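Local coordinates for protein dTDP-4-dehydrorhamnose 3-epimerase (Streptomyces niveus, PDB 2C0Z) that epimerises a dTDP-4-keto-6-deoxy sugar at C3, acting together with NovU to form the activated deoxysugar precursor of the aminocoumarin antibiotic novobiocin, at residues A[89-94]-A[105-110]. Sequence-based numbering, arbitrary orientation.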
ATOM      1  N   ALA A  89      -2.785   3.668  14.824  1.00  9.12           N
ATOM      2  CA  ALA A  89      -1.628   3.057  15.447  1.00  9.18           C
ATOM      3  C   ALA A  89      -1.933   1.626  15.843  1.00  9.71           C
ATOM      4  O   ALA A  89      -3.020   1.321  16.331  1.00  9.63           O
ATOM      5  CB  ALA A  89      -1.180   3.859  16.697  1.00  9.53           C
ATOM      6  N   VAL A  90      -0.955   0.755  15.651  1.00  9.50           N
ATOM      7  CA  VAL A  90      -1.078  -0.645  16.078  1.00 10.16           C
ATOM      8  C   VAL A  90       0.183  -1.080  16.792  1.00 10.79           C
ATOM      9  O   VAL A  90       1.268  -0.532  16.572  1.00 10.04           O
ATOM     10  CB  VAL A  90      -1.376  -1.677  14.962  1.00 11.77           C
ATOM     11  CG1 VAL A  90      -2.578  -1.251  14.111  1.00 11.41           C
ATOM     12  CG2 VAL A  90      -0.141  -2.018  14.131  1.00 13.03           C
ATOM     13  N   PHE A  91       0.011  -2.038  17.700  1.00 11.19           N
ATOM     14  CA  PHE A  91       1.119  -2.779  18.240  1.00 11.33           C
ATOM     15  C   PHE A  91       1.247  -4.016  17.360  1.00 10.72           C
ATOM     16  O   PHE A  91       0.396  -4.914  17.405  1.00 11.99           O
ATOM     17  CB  PHE A  91       0.820  -3.136  19.692  1.00 12.21           C
ATOM     18  CG  PHE A  91       1.947  -3.849  20.399  1.00 14.08           C
ATOM     19  CD1 PHE A  91       3.124  -3.177  20.686  1.00 17.64           C
ATOM     20  CD2 PHE A  91       1.815  -5.190  20.786  1.00 18.47           C
ATOM     21  CE1 PHE A  91       4.176  -3.822  21.380  1.00 21.84           C
ATOM     22  CE2 PHE A  91       2.836  -5.830  21.510  1.00 19.59           C
ATOM     23  CZ  PHE A  91       4.019  -5.144  21.781  1.00 20.87           C
ATOM     24  N   ASP A  92       2.295  -4.059  16.553  1.00 10.26           N
ATOM     25  CA  ASP A  92       2.497  -5.124  15.577  1.00 10.49           C
ATOM     26  C   ASP A  92       3.457  -6.161  16.127  1.00 10.46           C
ATOM     27  O   ASP A  92       4.514  -5.826  16.660  1.00 11.32           O
ATOM     28  CB  ASP A  92       3.084  -4.522  14.299  1.00 10.94           C
ATOM     29  CG  ASP A  92       3.108  -5.507  13.184  1.00 12.61           C
ATOM     30  OD1 ASP A  92       2.027  -5.658  12.559  1.00 13.61           O
ATOM     31  OD2 ASP A  92       4.120  -6.210  12.933  1.00 15.82           O
ATOM     32  N   VAL A  93       3.113  -7.425  15.984  1.00 10.13           N
ATOM     33  CA  VAL A  93       3.907  -8.519  16.583  1.00 10.69           C
ATOM     34  C   VAL A  93       4.292  -9.545  15.553  1.00  9.76           C
ATOM     35  O   VAL A  93       3.453 -10.044  14.769  1.00 10.07           O
ATOM     36  CB  VAL A  93       3.124  -9.178  17.737  1.00 10.91           C
ATOM     37  CG1 VAL A  93       3.839 -10.392  18.324  1.00 11.87           C
ATOM     38  CG2 VAL A  93       2.879  -8.165  18.816  1.00 12.34           C
ATOM     39  N   VAL A  94       5.574  -9.870  15.548  1.00  9.67           N
ATOM     40  CA  VAL A  94       6.085 -10.988  14.767  1.00 10.10           C
ATOM     41  C   VAL A  94       6.480 -12.106  15.729  1.00  9.69           C
ATOM     42  O   VAL A  94       6.963 -11.864  16.854  1.00  9.87           O
ATOM     43  CB  VAL A  94       7.266 -10.606  13.848  1.00 10.16           C
ATOM     44  CG1 VAL A  94       6.816  -9.656  12.737  1.00 11.65           C
ATOM     45  CG2 VAL A  94       8.387  -9.958  14.631  1.00 10.94           C
ATOM     46  N   GLY A 105       9.664 -19.527  19.125  1.00 10.40           N
ATOM     47  CA  GLY A 105       8.795 -19.185  20.243  1.00 10.01           C
ATOM     48  C   GLY A 105       9.042 -17.839  20.887  1.00 10.17           C
ATOM     49  O   GLY A 105       8.507 -17.553  21.982  1.00 11.53           O
ATOM     50  N   CYS A 106       9.877 -17.032  20.232  1.00 10.13           N
ATOM     51  CA  CYS A 106      10.094 -15.655  20.636  1.00 10.06           C
ATOM     52  C   CYS A 106       9.209 -14.751  19.799  1.00 10.06           C
ATOM     53  O   CYS A 106       8.805 -15.091  18.682  1.00 10.34           O
ATOM     54  CB  CYS A 106      11.543 -15.233  20.417  1.00 10.40           C
ATOM     55  SG  CYS A 106      12.718 -16.248  21.348  1.00 13.11           S
ATOM     56  N   TRP A 107       8.927 -13.592  20.369  1.00 10.32           N
ATOM     57  CA  TRP A 107       8.201 -12.562  19.624  1.00 10.28           C
ATOM     58  C   TRP A 107       8.836 -11.191  19.779  1.00 10.84           C
ATOM     59  O   TRP A 107       9.673 -10.955  20.634  1.00 10.31           O
ATOM     60  CB  TRP A 107       6.736 -12.564  20.061  1.00 11.19           C
ATOM     61  CG  TRP A 107       6.479 -12.138  21.465  1.00 11.42           C
ATOM     62  CD1 TRP A 107       6.415 -12.962  22.586  1.00 12.09           C
ATOM     63  CD2 TRP A 107       6.193 -10.809  21.946  1.00 11.41           C
ATOM     64  NE1 TRP A 107       6.153 -12.213  23.702  1.00 13.05           N
ATOM     65  CE2 TRP A 107       6.005 -10.894  23.347  1.00 11.55           C
ATOM     66  CE3 TRP A 107       6.080  -9.550  21.336  1.00 10.61           C
ATOM     67  CZ2 TRP A 107       5.736  -9.774  24.145  1.00 12.03           C
ATOM     68  CZ3 TRP A 107       5.804  -8.429  22.146  1.00 10.53           C
ATOM     69  CH2 TRP A 107       5.624  -8.547  23.522  1.00 12.08           C
ATOM     70  N   GLU A 108       8.439 -10.290  18.905  1.00 10.95           N
ATOM     71  CA  GLU A 108       8.885  -8.913  18.985  1.00 11.48           C
ATOM     72  C   GLU A 108       7.766  -8.014  18.521  1.00 11.71           C
ATOM     73  O   GLU A 108       7.156  -8.258  17.498  1.00 11.35           O
ATOM     74  CB  GLU A 108      10.147  -8.675  18.165  1.00 12.65           C
ATOM     75  CG  GLU A 108      10.756  -7.300  18.404  1.00 13.78           C
ATOM     76  CD  GLU A 108      12.192  -7.180  17.919  1.00 16.22           C
ATOM     77  OE1 GLU A 108      12.820  -8.195  17.550  1.00 15.76           O
ATOM     78  OE2 GLU A 108      12.706  -6.043  17.927  1.00 21.29           O
ATOM     79  N   GLY A 109       7.527  -6.971  19.297  1.00 12.30           N
ATOM     80  CA  GLY A 109       6.504  -5.986  18.995  1.00 12.89           C
ATOM     81  C   GLY A 109       7.128  -4.697  18.498  1.00 14.06           C
ATOM     82  O   GLY A 109       8.193  -4.281  18.970  1.00 15.69           O
ATOM     83  N   THR A 110       6.453  -4.076  17.533  1.00 13.52           N
ATOM     84  CA  THR A 110       6.865  -2.811  16.930  1.00 14.41           C
ATOM     85  C   THR A 110       5.646  -1.904  16.867  1.00 13.26           C
ATOM     86  O   THR A 110       4.569  -2.341  16.484  1.00 12.65           O
ATOM     87  CB  THR A 110       7.350  -3.057  15.466  1.00 15.22           C
ATOM     88  OG1 THR A 110       8.445  -4.001  15.450  1.00 18.36           O
ATOM     89  CG2 THR A 110       7.930  -1.821  14.854  1.00 17.80           C
TER
HETATM   90  O   HOH W   1       6.708  -6.298  14.802  1.00 22.49           O
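D92 and V94 pair with T110 and E108 through four backbone hydrogen bonds, two per residue pair, the short strand axes running antiparallel at 156° and approaching to 4.5 Å. The two strands, consecutive in the chain, form a β-hairpin of the RmlC-like cupin fold; within this chain, strand 107-113 is the outermost strand of a five-stranded antiparallel sheet and strand 89-96 lies between it and strand 126-132. V93 and G109 form the non-hydrogen-bonded pair between them, with CA atoms 4.4 Å apart; there G109 CA also makes a CA-H...O contact to D92 O at 3.1 Å.

On the face bearing F91, V93 and W107, the two aromatic side chains cross nearly at right angles over the bare backbone of G109. F91 CZ meets W107 CZ3 at 3.8 Å, each atom close to the plane of the other ring, so the rings touch edge to edge and do not stack. W107 CG sits between its own backbone N and carbonyl carbon (chi1 67°), which lays the indole forward along its strand toward G109, with W107 CE3 against V93 CG1 at 3.8 Å.

D92, V94, E108 and T110 occupy the other face. The V94 and E108 side chains lie side by side, CG2 of V94 next to CB of E108, while the carboxylate of E108 reaches on to the backbone N of G16. D92 OD1 is hydrogen-bonded to NE2 of H128, a substrate-binding residue by similarity, which ties the hairpin to the probable active site. Next to the D92 carboxylate a water bridges the strands, donating to T110 OG1 at 3.0 Å and lying 2.9 Å from D92 O and 3.2 Å from D92 OD2.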